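Local coordinates for chitinase (Paenibacillus sp. FPU-7, PDB 5GZT), which probably catalyses the random endo-hydrolysis of beta-1,4 linkages between N-acetylglucosamine units in chitin and chitodextrins, at residues 410-416 and 462-467; 510-514 and 608-612; 527-533 and 617-623. All coordinates share one frame; numbering follows the deposited sequence.

Overall arrangement
All three contacts lie in the first of two family 18 glycosidase domains, a TIM barrel. Contact 1 comes first along the chain and joins the segment following barrel strand 403-407 to short helix 461-464 and the loop after it, beyond strand 452-457. Contacts 2 and 3 then alternate: helix 510-519 leads into strand 527-532, and helix 602-614 into strand 619-623. Their centres are about 9 Å apart and their atoms touch, whereas that of contact 1 is about 22 Å from contact 2 and 21 Å from contact 3. Contacts 2 and 3 thus join the last two helix-strand units, in outer layer and wall, while contact 1 ties two connections at the C-terminal ends of strands.

Contact 1 of 3, residues 410-416 and 462-467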
ATOM      1  N   TYR B 410      -7.068   1.128  22.130  1.00 36.52           N
ATOM      2  CA  TYR B 410      -8.060   0.350  21.380  1.00 38.18           C
ATOM      3  C   TYR B 410      -9.431   0.415  22.151  1.00 40.95           C
ATOM      4  O   TYR B 410      -9.453   0.524  23.390  1.00 37.98           O
ATOM      5  CB  TYR B 410      -7.637  -1.133  21.307  1.00 39.55           C
ATOM      6  CG  TYR B 410      -6.196  -1.402  20.854  1.00 39.41           C
ATOM      7  CD1 TYR B 410      -5.880  -1.541  19.500  1.00 40.94           C
ATOM      8  CD2 TYR B 410      -5.170  -1.516  21.793  1.00 43.06           C
ATOM      9  CE1 TYR B 410      -4.569  -1.789  19.087  1.00 42.03           C
ATOM     10  CE2 TYR B 410      -3.868  -1.772  21.403  1.00 45.65           C
ATOM     11  CZ  TYR B 410      -3.572  -1.911  20.046  1.00 45.68           C
ATOM     12  OH  TYR B 410      -2.268  -2.143  19.678  1.00 44.99           O
ATOM     13  N   PRO B 411     -10.547   0.241  21.444  1.00 36.31           N
ATOM     14  CA  PRO B 411     -11.874   0.118  22.096  1.00 37.55           C
ATOM     15  C   PRO B 411     -11.890  -0.776  23.331  1.00 37.26           C
ATOM     16  O   PRO B 411     -11.260  -1.819  23.346  1.00 37.89           O
ATOM     17  CB  PRO B 411     -12.752  -0.469  20.988  1.00 34.26           C
ATOM     18  CG  PRO B 411     -12.155   0.081  19.777  1.00 35.92           C
ATOM     19  CD  PRO B 411     -10.657   0.071  19.999  1.00 33.15           C
ATOM     20  N   VAL B 412     -12.570  -0.310  24.391  1.00 37.72           N
ATOM     21  CA  VAL B 412     -13.021  -1.136  25.513  1.00 35.64           C
ATOM     22  C   VAL B 412     -11.951  -1.271  26.561  1.00 41.36           C
ATOM     23  O   VAL B 412     -12.115  -0.788  27.690  1.00 37.95           O
ATOM     24  CB  VAL B 412     -13.577  -2.535  25.136  1.00 38.10           C
ATOM     25  CG1 VAL B 412     -13.983  -3.299  26.386  1.00 42.81           C
ATOM     26  CG2 VAL B 412     -14.767  -2.419  24.205  1.00 37.95           C
ATOM     27  N   TYR B 413     -10.844  -1.896  26.179  1.00 40.55           N
ATOM     28  CA  TYR B 413      -9.729  -2.104  27.098  1.00 38.64           C
ATOM     29  C   TYR B 413      -8.710  -0.923  27.080  1.00 36.33           C
ATOM     30  O   TYR B 413      -7.908  -0.773  27.987  1.00 37.15           O
ATOM     31  CB  TYR B 413      -9.093  -3.496  26.868  1.00 44.70           C
ATOM     32  CG  TYR B 413      -8.415  -3.764  25.501  1.00 47.50           C
ATOM     33  CD1 TYR B 413      -9.166  -4.009  24.357  1.00 46.77           C
ATOM     34  CD2 TYR B 413      -7.024  -3.834  25.390  1.00 46.49           C
ATOM     35  CE1 TYR B 413      -8.563  -4.282  23.143  1.00 50.23           C
ATOM     36  CE2 TYR B 413      -6.413  -4.099  24.174  1.00 49.99           C
ATOM     37  CZ  TYR B 413      -7.185  -4.330  23.055  1.00 47.97           C
ATOM     38  OH  TYR B 413      -6.599  -4.584  21.847  1.00 45.79           O
ATOM     39  N   GLY B 414      -8.784  -0.069  26.074  1.00 40.14           N
ATOM     40  CA  GLY B 414      -7.895   1.106  25.948  1.00 43.44           C
ATOM     41  C   GLY B 414      -6.411   0.756  26.049  1.00 45.45           C
ATOM     42  O   GLY B 414      -5.642   1.521  26.627  1.00 40.56           O
ATOM     43  N   ALA B 415      -6.024  -0.406  25.521  1.00 43.23           N
ATOM     44  CA  ALA B 415      -4.652  -0.924  25.640  1.00 48.22           C
ATOM     45  C   ALA B 415      -4.259  -0.980  27.093  1.00 47.43           C
ATOM     46  O   ALA B 415      -3.133  -0.661  27.432  1.00 46.28           O
ATOM     47  CB  ALA B 415      -3.669  -0.062  24.843  1.00 47.50           C
ATOM     48  N   TRP B 416      -5.235  -1.330  27.934  1.00 48.79           N
ATOM     49  CA  TRP B 416      -5.106  -1.463  29.392  1.00 47.54           C
ATOM     50  C   TRP B 416      -4.691  -0.204  30.151  1.00 51.52           C
ATOM     51  O   TRP B 416      -3.699  -0.219  30.856  1.00 54.69           O
ATOM     52  CB  TRP B 416      -4.209  -2.680  29.715  1.00 55.22           C
ATOM     53  CG  TRP B 416      -4.598  -3.909  28.889  1.00 57.76           C
ATOM     54  CD1 TRP B 416      -3.876  -4.495  27.872  1.00 64.31           C
ATOM     55  CD2 TRP B 416      -5.818  -4.648  28.986  1.00 64.09           C
ATOM     56  NE1 TRP B 416      -4.569  -5.564  27.341  1.00 60.16           N
ATOM     57  CE2 TRP B 416      -5.763  -5.683  28.007  1.00 67.52           C
ATOM     58  CE3 TRP B 416      -6.963  -4.537  29.806  1.00 68.43           C
ATOM     59  CZ2 TRP B 416      -6.811  -6.611  27.836  1.00 70.17           C
ATOM     60  CZ3 TRP B 416      -8.012  -5.461  29.631  1.00 73.50           C
ATOM     61  CH2 TRP B 416      -7.926  -6.480  28.645  1.00 72.78           C
ATOM     62  N   THR B 462      -8.246 -10.272  22.233  1.00 39.34           N
ATOM     63  CA  THR B 462      -8.843  -9.168  23.009  1.00 40.55           C
ATOM     64  C   THR B 462      -9.384  -8.078  22.116  1.00 44.31           C
ATOM     65  O   THR B 462     -10.520  -7.605  22.291  1.00 50.03           O
ATOM     66  CB  THR B 462      -7.841  -8.556  23.969  1.00 44.07           C
ATOM     67  OG1 THR B 462      -7.289  -9.587  24.791  1.00 43.27           O
ATOM     68  CG2 THR B 462      -8.489  -7.513  24.860  1.00 48.45           C
ATOM     69  N   TYR B 463      -8.607  -7.690  21.126  1.00 35.09           N
ATOM     70  CA  TYR B 463      -9.104  -6.717  20.183  1.00 33.17           C
ATOM     71  C   TYR B 463     -10.356  -7.194  19.394  1.00 34.19           C
ATOM     72  O   TYR B 463     -11.277  -6.433  19.235  1.00 37.06           O
ATOM     73  CB  TYR B 463      -8.017  -6.282  19.173  1.00 27.77           C
ATOM     74  CG  TYR B 463      -8.526  -5.223  18.244  1.00 26.11           C
ATOM     75  CD1 TYR B 463      -9.161  -5.570  17.108  1.00 25.05           C
ATOM     76  CD2 TYR B 463      -8.421  -3.833  18.555  1.00 26.35           C
ATOM     77  CE1 TYR B 463      -9.707  -4.602  16.256  1.00 29.49           C
ATOM     78  CE2 TYR B 463      -8.961  -2.865  17.709  1.00 26.69           C
ATOM     79  CZ  TYR B 463      -9.630  -3.254  16.576  1.00 25.89           C
ATOM     80  OH  TYR B 463     -10.122  -2.365  15.631  1.00 30.04           O
ATOM     81  N   THR B 464     -10.344  -8.386  18.820  1.00 30.79           N
ATOM     82  CA  THR B 464     -11.485  -8.898  18.031  1.00 35.68           C
ATOM     83  C   THR B 464     -12.826  -9.026  18.884  1.00 31.08           C
ATOM     84  O   THR B 464     -13.948  -8.809  18.389  1.00 47.36           O
ATOM     85  CB  THR B 464     -11.129 -10.249  17.356  1.00 30.68           C
ATOM     86  OG1 THR B 464     -10.576 -11.116  18.313  1.00 31.13           O
ATOM     87  CG2 THR B 464     -10.100 -10.025  16.253  1.00 31.51           C
ATOM     88  N   ASP B 465     -12.617  -9.371  20.146  1.00 35.07           N
ATOM     89  CA  ASP B 465     -13.637  -9.420  21.206  1.00 39.42           C
ATOM     90  C   ASP B 465     -14.174  -8.046  21.601  1.00 46.25           C
ATOM     91  O   ASP B 465     -15.204  -7.985  22.241  1.00 47.08           O
ATOM     92  CB  ASP B 465     -13.053 -10.042  22.473  1.00 36.10           C
ATOM     93  CG  ASP B 465     -12.960 -11.565  22.417  1.00 35.34           C
ATOM     94  OD1 ASP B 465     -13.512 -12.245  21.528  1.00 38.31           O
ATOM     95  OD2 ASP B 465     -12.339 -12.093  23.331  1.00 34.36           O
ATOM     96  N   SER B 466     -13.484  -6.965  21.224  1.00 42.10           N
ATOM     97  CA  SER B 466     -13.823  -5.612  21.619  1.00 36.86           C
ATOM     98  C   SER B 466     -14.482  -4.822  20.505  1.00 36.38           C
ATOM     99  O   SER B 466     -14.879  -3.672  20.725  1.00 37.60           O
ATOM    100  CB  SER B 466     -12.554  -4.879  22.082  1.00 32.96           C
ATOM    101  OG  SER B 466     -11.972  -5.542  23.207  1.00 31.69           O
ATOM    102  N   VAL B 467     -14.632  -5.416  19.329  1.00 31.09           N
ATOM    103  CA  VAL B 467     -15.227  -4.716  18.208  1.00 33.46           C
ATOM    104  C   VAL B 467     -16.174  -5.676  17.484  1.00 30.68           C
ATOM    105  O   VAL B 467     -16.189  -6.887  17.772  1.00 37.61           O
ATOM    106  CB  VAL B 467     -14.177  -4.135  17.205  1.00 38.40           C
ATOM    107  CG1 VAL B 467     -13.155  -3.225  17.886  1.00 39.60           C
ATOM    108  CG2 VAL B 467     -13.434  -5.253  16.504  1.00 41.29           C
TER
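Tyr413 carries the contact by presenting one ring face to Thr462. The CG2 methyl of Thr462 stands over the ring centre, 3.6 Å from the centroid and only 10° off the normal, a CH-pi contact. Tyr413 has CG between the backbone N and the carbonyl carbon (chi1 64°), and this turn of the side chain brings the ring across toward 462-467. The same methyl also meets the indole of Trp416, CG2 to CZ2 at 3.5 Å; Trp416 touches a crystal neighbour, so its pose may owe something to the lattice. Ser466 OG lies at the edge of the Tyr413 ring, 3.4 Å from CD1, and is held there by its hydrogen bond to Thr462 O (2.7 Å). Tyr413 OH reaches farther, to the edge of the Tyr463 ring and 3.5 Å from Tyr463 CB, while lying over one face of Tyr410. The Tyr410 and Tyr463 rings meet obliquely, planes at 77°. Beyond them, Pro411 CG packs on Val467 CG1 at 3.9 Å. No hydrogen bond joins the segments, which meet mainly through apolar and aromatic contacts. Segment 410-416 begins directly after the DGxDxDxE signature of family 18, which runs along strand 403-407, so the contact lies at the C-terminal end of the barrel strands. Phe429 of helix 425-447 touches Tyr463 and Val467, and Tyr517 of helix 510-519 lies against Tyr463.

Contact 2 of 3, residues 510-514 and 608-612; sequences VDSTV and KAEYI
In the outer helical layer of the TIM barrel, helices 510-519 and 602-614 run side by side, and Tyr611 of the second reaches Asp511 of the first. Tyr611 OH donates a short hydrogen bond of 2.5 Å to Asp511 OD1, received on the anti lone pair, the one away from OD2. The carboxylate comes in at the ring edge, with OD1 near the ring plane, although its own plane is turned 77° from the ring. The CA-CB bond of Asp511 does not point at 608-612, but CG trans to the backbone N (chi1 -175°) carries the carboxylate nearer to Tyr611. Its other oxygen, OD2, forms a salt bridge with Lys515, so both oxygens are engaged and the group's rotation is probably restricted. The segment axes approach to 11.9 Å at an angle of 25°, nearly parallel, as expected of successive helices round a barrel. That spacing is bridged mainly by the tyrosine, which meets two valines obliquely from the same side of its plane, Val510 CG1 and Val514 CG2 each 4.0 Å from Tyr611 CE1. Both valines rest on Val529 of strand 527-532, beneath the helices. Lys608, bent in mid-chain, runs its CD, CE and NZ past Val510 CG2, NZ at 4.0 Å, while its ammonium is satisfied elsewhere, by a salt bridge to Glu600 and a hydrogen bond to Thr498 OG1.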
ATOM      1  N   VAL B 510       1.445 -13.238  11.479  1.00 18.81           N
ATOM      2  CA  VAL B 510       0.545 -12.812  10.446  1.00 18.03           C
ATOM      3  C   VAL B 510      -0.498 -13.953  10.242  1.00 20.52           C
ATOM      4  O   VAL B 510      -1.679 -13.718  10.185  1.00 20.51           O
ATOM      5  CB  VAL B 510       1.263 -12.572   9.138  1.00 18.98           C
ATOM      6  CG1 VAL B 510       0.322 -12.397   7.966  1.00 19.46           C
ATOM      7  CG2 VAL B 510       2.168 -11.349   9.247  1.00 23.16           C
ATOM      8  N   ASP B 511      -0.049 -15.180  10.080  1.00 22.25           N
ATOM      9  CA  ASP B 511      -0.980 -16.290   9.744  1.00 20.12           C
ATOM     10  C   ASP B 511      -2.038 -16.495  10.883  1.00 20.09           C
ATOM     11  O   ASP B 511      -3.229 -16.532  10.613  1.00 20.41           O
ATOM     12  CB  ASP B 511      -0.179 -17.517   9.553  1.00 18.10           C
ATOM     13  CG  ASP B 511      -1.007 -18.721   9.084  1.00 21.45           C
ATOM     14  OD1 ASP B 511      -1.791 -18.588   8.136  1.00 17.89           O
ATOM     15  OD2 ASP B 511      -0.798 -19.802   9.717  1.00 23.65           O
ATOM     16  N   SER B 512      -1.608 -16.549  12.124  1.00 18.26           N
ATOM     17  CA  SER B 512      -2.551 -16.652  13.239  1.00 21.89           C
ATOM     18  C   SER B 512      -3.552 -15.521  13.232  1.00 26.39           C
ATOM     19  O   SER B 512      -4.736 -15.776  13.476  1.00 24.01           O
ATOM     20  CB  SER B 512      -1.866 -16.817  14.598  1.00 21.53           C
ATOM     21  OG  SER B 512      -1.284 -15.591  15.066  1.00 24.60           O
ATOM     22  N   THR B 513      -3.120 -14.307  12.895  1.00 22.30           N
ATOM     23  CA  THR B 513      -4.016 -13.172  12.881  1.00 21.97           C
ATOM     24  C   THR B 513      -5.018 -13.196  11.746  1.00 24.65           C
ATOM     25  O   THR B 513      -6.231 -12.912  11.928  1.00 23.91           O
ATOM     26  CB  THR B 513      -3.238 -11.847  12.869  1.00 20.83           C
ATOM     27  OG1 THR B 513      -2.332 -11.870  13.981  1.00 19.85           O
ATOM     28  CG2 THR B 513      -4.132 -10.670  13.037  1.00 23.81           C
ATOM     29  N   VAL B 514      -4.541 -13.492  10.558  1.00 22.09           N
ATOM     30  CA  VAL B 514      -5.373 -13.545   9.418  1.00 22.74           C
ATOM     31  C   VAL B 514      -6.411 -14.660   9.618  1.00 24.61           C
ATOM     32  O   VAL B 514      -7.573 -14.464   9.251  1.00 24.52           O
ATOM     33  CB  VAL B 514      -4.586 -13.770   8.133  1.00 24.18           C
ATOM     34  CG1 VAL B 514      -5.511 -14.128   6.975  1.00 23.17           C
ATOM     35  CG2 VAL B 514      -3.742 -12.502   7.788  1.00 23.26           C
ATOM     36  N   LYS B 608       6.079 -12.584   3.207  1.00 16.51           N
ATOM     37  CA  LYS B 608       4.893 -11.916   3.605  1.00 18.32           C
ATOM     38  C   LYS B 608       4.070 -11.490   2.401  1.00 17.34           C
ATOM     39  O   LYS B 608       2.849 -11.733   2.385  1.00 17.90           O
ATOM     40  CB  LYS B 608       5.276 -10.774   4.484  1.00 19.44           C
ATOM     41  CG  LYS B 608       4.323 -10.250   5.475  1.00 23.36           C
ATOM     42  CD  LYS B 608       5.119 -10.195   6.800  1.00 24.28           C
ATOM     43  CE  LYS B 608       4.904  -8.989   7.493  1.00 24.81           C
ATOM     44  NZ  LYS B 608       5.445  -9.167   8.875  1.00 22.06           N
ATOM     45  N   ALA B 609       4.721 -10.926   1.399  1.00 17.13           N
ATOM     46  CA  ALA B 609       4.119 -10.665   0.125  1.00 18.47           C
ATOM     47  C   ALA B 609       3.556 -11.967  -0.513  1.00 21.32           C
ATOM     48  O   ALA B 609       2.421 -11.954  -1.079  1.00 20.32           O
ATOM     49  CB  ALA B 609       5.125  -9.997  -0.836  1.00 19.72           C
ATOM     50  N   GLU B 610       4.310 -13.055  -0.469  1.00 19.89           N
ATOM     51  CA  GLU B 610       3.826 -14.297  -0.980  1.00 22.24           C
ATOM     52  C   GLU B 610       2.619 -14.833  -0.157  1.00 25.27           C
ATOM     53  O   GLU B 610       1.674 -15.385  -0.719  1.00 26.09           O
ATOM     54  CB  GLU B 610       4.934 -15.323  -1.207  1.00 25.09           C
ATOM     55  CG  GLU B 610       6.062 -14.895  -2.149  1.00 31.52           C
ATOM     56  CD  GLU B 610       5.623 -14.543  -3.610  1.00 33.91           C
ATOM     57  OE1 GLU B 610       4.575 -15.056  -4.054  1.00 34.76           O
ATOM     58  OE2 GLU B 610       6.310 -13.740  -4.328  1.00 30.23           O
ATOM     59  N   TYR B 611       2.581 -14.622   1.137  1.00 22.88           N
ATOM     60  CA  TYR B 611       1.421 -15.021   1.892  1.00 22.79           C
ATOM     61  C   TYR B 611       0.160 -14.259   1.437  1.00 22.98           C
ATOM     62  O   TYR B 611      -0.880 -14.838   1.293  1.00 21.73           O
ATOM     63  CB  TYR B 611       1.665 -14.798   3.357  1.00 22.58           C
ATOM     64  CG  TYR B 611       0.590 -15.248   4.270  1.00 20.67           C
ATOM     65  CD1 TYR B 611      -0.481 -14.425   4.582  1.00 22.92           C
ATOM     66  CD2 TYR B 611       0.602 -16.520   4.807  1.00 22.57           C
ATOM     67  CE1 TYR B 611      -1.486 -14.870   5.438  1.00 22.04           C
ATOM     68  CE2 TYR B 611      -0.350 -16.935   5.695  1.00 21.96           C
ATOM     69  CZ  TYR B 611      -1.446 -16.120   5.944  1.00 23.92           C
ATOM     70  OH  TYR B 611      -2.430 -16.524   6.826  1.00 20.91           O
ATOM     71  N   ILE B 612       0.316 -12.974   1.213  1.00 24.39           N
ATOM     72  CA  ILE B 612      -0.730 -12.102   0.799  1.00 23.42           C
ATOM     73  C   ILE B 612      -1.271 -12.605  -0.537  1.00 26.59           C
ATOM     74  O   ILE B 612      -2.484 -12.786  -0.692  1.00 24.69           O
ATOM     75  CB  ILE B 612      -0.206 -10.651   0.630  1.00 24.37           C
ATOM     76  CG1 ILE B 612      -0.083  -9.947   2.038  1.00 23.64           C
ATOM     77  CG2 ILE B 612      -1.134  -9.846  -0.342  1.00 25.35           C
ATOM     78  CD1 ILE B 612       0.907  -8.803   1.997  1.00 23.46           C
TER

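Contact 3 of 3, residues 527-533 and 617-623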
ATOM      1  N   LEU B 527      -8.527  -7.592   3.919  1.00 25.83           N
ATOM      2  CA  LEU B 527      -7.494  -7.735   4.960  1.00 26.45           C
ATOM      3  C   LEU B 527      -6.145  -7.332   4.428  1.00 27.05           C
ATOM      4  O   LEU B 527      -5.622  -7.991   3.489  1.00 27.56           O
ATOM      5  CB  LEU B 527      -7.405  -9.152   5.465  1.00 29.94           C
ATOM      6  CG  LEU B 527      -8.599  -9.561   6.335  1.00 28.65           C
ATOM      7  CD1 LEU B 527      -8.389 -11.036   6.605  1.00 27.83           C
ATOM      8  CD2 LEU B 527      -8.694  -8.794   7.637  1.00 27.95           C
ATOM      9  N   MET B 528      -5.563  -6.298   5.030  1.00 23.84           N
ATOM     10  CA  MET B 528      -4.185  -5.915   4.704  1.00 23.77           C
ATOM     11  C   MET B 528      -3.309  -6.518   5.807  1.00 25.01           C
ATOM     12  O   MET B 528      -3.580  -6.443   7.036  1.00 23.60           O
ATOM     13  CB  MET B 528      -3.987  -4.425   4.689  1.00 25.47           C
ATOM     14  CG  MET B 528      -4.715  -3.673   3.620  1.00 22.47           C
ATOM     15  SD  MET B 528      -3.991  -3.675   2.023  1.00 25.05           S
ATOM     16  CE  MET B 528      -2.557  -2.619   2.252  1.00 24.57           C
ATOM     17  N   VAL B 529      -2.230  -7.105   5.346  1.00 22.95           N
ATOM     18  CA  VAL B 529      -1.264  -7.688   6.252  1.00 22.32           C
ATOM     19  C   VAL B 529      -0.244  -6.624   6.650  1.00 19.71           C
ATOM     20  O   VAL B 529       0.294  -5.937   5.764  1.00 21.64           O
ATOM     21  CB  VAL B 529      -0.597  -8.869   5.544  1.00 23.53           C
ATOM     22  CG1 VAL B 529       0.705  -9.298   6.231  1.00 23.65           C
ATOM     23  CG2 VAL B 529      -1.621 -10.002   5.465  1.00 26.72           C
ATOM     24  N   GLY B 530       0.089  -6.575   7.929  1.00 21.23           N
ATOM     25  CA  GLY B 530       1.085  -5.601   8.432  1.00 19.72           C
ATOM     26  C   GLY B 530       2.552  -6.119   8.524  1.00 18.55           C
ATOM     27  O   GLY B 530       2.824  -7.281   8.877  1.00 16.88           O
ATOM     28  N   GLY B 531       3.475  -5.236   8.192  1.00 17.97           N
ATOM     29  CA  GLY B 531       4.901  -5.465   8.381  1.00 19.70           C
ATOM     30  C   GLY B 531       5.504  -4.253   9.081  1.00 20.51           C
ATOM     31  O   GLY B 531       4.865  -3.187   9.173  1.00 21.49           O
ATOM     32  N   ALA B 532       6.707  -4.430   9.586  1.00 17.28           N
ATOM     33  CA  ALA B 532       7.396  -3.395  10.362  1.00 17.82           C
ATOM     34  C   ALA B 532       8.790  -3.080   9.852  1.00 17.37           C
ATOM     35  O   ALA B 532       9.552  -4.009   9.522  1.00 20.97           O
ATOM     36  CB  ALA B 532       7.469  -3.833  11.799  1.00 19.13           C
ATOM     37  N   PHE B 533       9.187  -1.806   9.892  1.00 16.03           N
ATOM     38  CA  PHE B 533      10.499  -1.366   9.496  1.00 16.35           C
ATOM     39  C   PHE B 533      11.306  -1.069  10.718  1.00 17.10           C
ATOM     40  O   PHE B 533      12.267  -0.211  10.709  1.00 16.06           O
ATOM     41  CB  PHE B 533      10.451  -0.167   8.548  1.00 17.80           C
ATOM     42  CG  PHE B 533       9.870  -0.451   7.160  1.00 17.20           C
ATOM     43  CD1 PHE B 533       9.300  -1.639   6.784  1.00 18.21           C
ATOM     44  CD2 PHE B 533       9.934   0.575   6.197  1.00 19.76           C
ATOM     45  CE1 PHE B 533       8.808  -1.842   5.523  1.00 19.07           C
ATOM     46  CE2 PHE B 533       9.425   0.385   4.927  1.00 19.56           C
ATOM     47  CZ  PHE B 533       8.813  -0.802   4.608  1.00 19.14           C
ATOM     48  N   LEU B 617      -5.248 -11.745  -0.263  1.00 28.82           N
ATOM     49  CA  LEU B 617      -5.480 -10.609   0.641  1.00 24.56           C
ATOM     50  C   LEU B 617      -5.362  -9.310  -0.107  1.00 22.44           C
ATOM     51  O   LEU B 617      -4.993  -9.243  -1.292  1.00 24.60           O
ATOM     52  CB  LEU B 617      -4.541 -10.746   1.872  1.00 23.57           C
ATOM     53  CG  LEU B 617      -4.605 -12.089   2.552  1.00 23.65           C
ATOM     54  CD1 LEU B 617      -3.613 -12.278   3.699  1.00 24.40           C
ATOM     55  CD2 LEU B 617      -5.985 -12.308   3.106  1.00 27.25           C
ATOM     56  N   ALA B 618      -5.751  -8.247   0.572  1.00 25.79           N
ATOM     57  CA  ALA B 618      -5.870  -6.895  -0.031  1.00 25.93           C
ATOM     58  C   ALA B 618      -4.520  -6.250  -0.390  1.00 25.89           C
ATOM     59  O   ALA B 618      -4.395  -5.400  -1.335  1.00 22.35           O
ATOM     60  CB  ALA B 618      -6.667  -6.006   0.943  1.00 26.38           C
ATOM     61  N   GLY B 619      -3.497  -6.648   0.368  1.00 22.18           N
ATOM     62  CA  GLY B 619      -2.179  -6.098   0.166  1.00 20.54           C
ATOM     63  C   GLY B 619      -1.330  -6.060   1.443  1.00 22.91           C
ATOM     64  O   GLY B 619      -1.631  -6.774   2.444  1.00 22.60           O
ATOM     65  N   PHE B 620      -0.307  -5.185   1.396  1.00 21.65           N
ATOM     66  CA  PHE B 620       0.754  -5.085   2.355  1.00 19.95           C
ATOM     67  C   PHE B 620       0.757  -3.695   2.969  1.00 19.92           C
ATOM     68  O   PHE B 620       0.891  -2.685   2.271  1.00 18.53           O
ATOM     69  CB  PHE B 620       2.086  -5.366   1.630  1.00 20.72           C
ATOM     70  CG  PHE B 620       3.226  -5.880   2.544  1.00 20.73           C
ATOM     71  CD1 PHE B 620       3.558  -5.241   3.762  1.00 20.69           C
ATOM     72  CD2 PHE B 620       4.057  -6.905   2.133  1.00 20.76           C
ATOM     73  CE1 PHE B 620       4.596  -5.709   4.564  1.00 18.24           C
ATOM     74  CE2 PHE B 620       5.091  -7.347   2.941  1.00 19.25           C
ATOM     75  CZ  PHE B 620       5.359  -6.728   4.150  1.00 17.52           C
ATOM     76  N   MET B 621       0.612  -3.618   4.287  1.00 20.58           N
ATOM     77  CA  MET B 621       0.708  -2.325   5.021  1.00 21.65           C
ATOM     78  C   MET B 621       2.018  -2.341   5.849  1.00 21.82           C
ATOM     79  O   MET B 621       2.386  -3.400   6.341  1.00 18.16           O
ATOM     80  CB  MET B 621      -0.457  -2.162   6.007  1.00 21.64           C
ATOM     81  CG  MET B 621      -0.323  -0.967   6.935  1.00 22.87           C
ATOM     82  SD  MET B 621       0.562  -1.247   8.455  1.00 23.53           S
ATOM     83  CE  MET B 621      -0.656  -2.099   9.479  1.00 21.22           C
ATOM     84  N   TYR B 622       2.680  -1.200   6.020  1.00 20.40           N
ATOM     85  CA  TYR B 622       3.848  -1.146   6.899  1.00 20.79           C
ATOM     86  C   TYR B 622       4.045   0.156   7.658  1.00 20.73           C
ATOM     87  O   TYR B 622       3.703   1.216   7.148  1.00 21.02           O
ATOM     88  CB  TYR B 622       5.090  -1.489   6.087  1.00 21.44           C
ATOM     89  CG  TYR B 622       5.357  -0.686   4.809  1.00 20.34           C
ATOM     90  CD1 TYR B 622       5.818   0.637   4.834  1.00 23.69           C
ATOM     91  CD2 TYR B 622       5.199  -1.260   3.597  1.00 20.95           C
ATOM     92  CE1 TYR B 622       6.082   1.360   3.613  1.00 20.09           C
ATOM     93  CE2 TYR B 622       5.521  -0.611   2.422  1.00 21.49           C
ATOM     94  CZ  TYR B 622       5.953   0.723   2.428  1.00 21.26           C
ATOM     95  OH  TYR B 622       6.239   1.290   1.161  1.00 21.03           O
ATOM     96  N   TRP B 623       4.547   0.012   8.892  1.00 19.14           N
ATOM     97  CA  TRP B 623       4.901   1.073   9.785  1.00 20.62           C
ATOM     98  C   TRP B 623       6.410   1.034   9.957  1.00 20.74           C
ATOM     99  O   TRP B 623       6.913  -0.001  10.416  1.00 17.95           O
ATOM    100  CB  TRP B 623       4.325   0.796  11.171  1.00 20.00           C
ATOM    101  CG  TRP B 623       4.725   1.858  12.132  1.00 23.05           C
ATOM    102  CD1 TRP B 623       5.814   1.872  12.959  1.00 23.96           C
ATOM    103  CD2 TRP B 623       4.045   3.074  12.348  1.00 21.87           C
ATOM    104  NE1 TRP B 623       5.852   3.028  13.663  1.00 24.72           N
ATOM    105  CE2 TRP B 623       4.792   3.804  13.306  1.00 25.63           C
ATOM    106  CE3 TRP B 623       2.892   3.630  11.839  1.00 21.15           C
ATOM    107  CZ2 TRP B 623       4.421   5.073  13.733  1.00 26.33           C
ATOM    108  CZ3 TRP B 623       2.516   4.930  12.278  1.00 24.17           C
ATOM    109  CH2 TRP B 623       3.246   5.602  13.230  1.00 25.53           C
TER
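Met621 O is gripped by two groups of strand 527-532. Gly531 N donates to it at 2.8 Å, almost head-on to the carbonyl (C=O...N angle 160°), and Gly530 CA adds a CA-H...O contact at 3.3 Å. Val529 O likewise takes the amide of Met621 at 2.8 Å, in a nearly straight bond (174° at the hydrogen). The bonds from Val529 N to Gly619 O and from Phe533 N to Trp623 O continue this ladder between parallel strands. Strands 527-532 and 619-623 are the last two of the eight in the TIM barrel; 619-623 also pairs with strand 264-284, closing the ring. Gly531 has no side chain, and the Phe620 ring approaches its backbone obliquely, CE1 3.8 Å from Gly531 N. Met528, bent at chi2 and chi3, sets SD 3.4 Å from Gly619 N. At the opposite end of the strands Phe533 and Tyr622 form an offset stack, planes at 21°, with Phe533 CZ above the centre of the tyrosine ring and 3.3 Å from Tyr622 CD1. Leu634 and Ala635 of helix 633-642 lie against Phe533 and Tyr622 respectively, while the indole of Trp623 meets the rings of Tyr282 and Phe308.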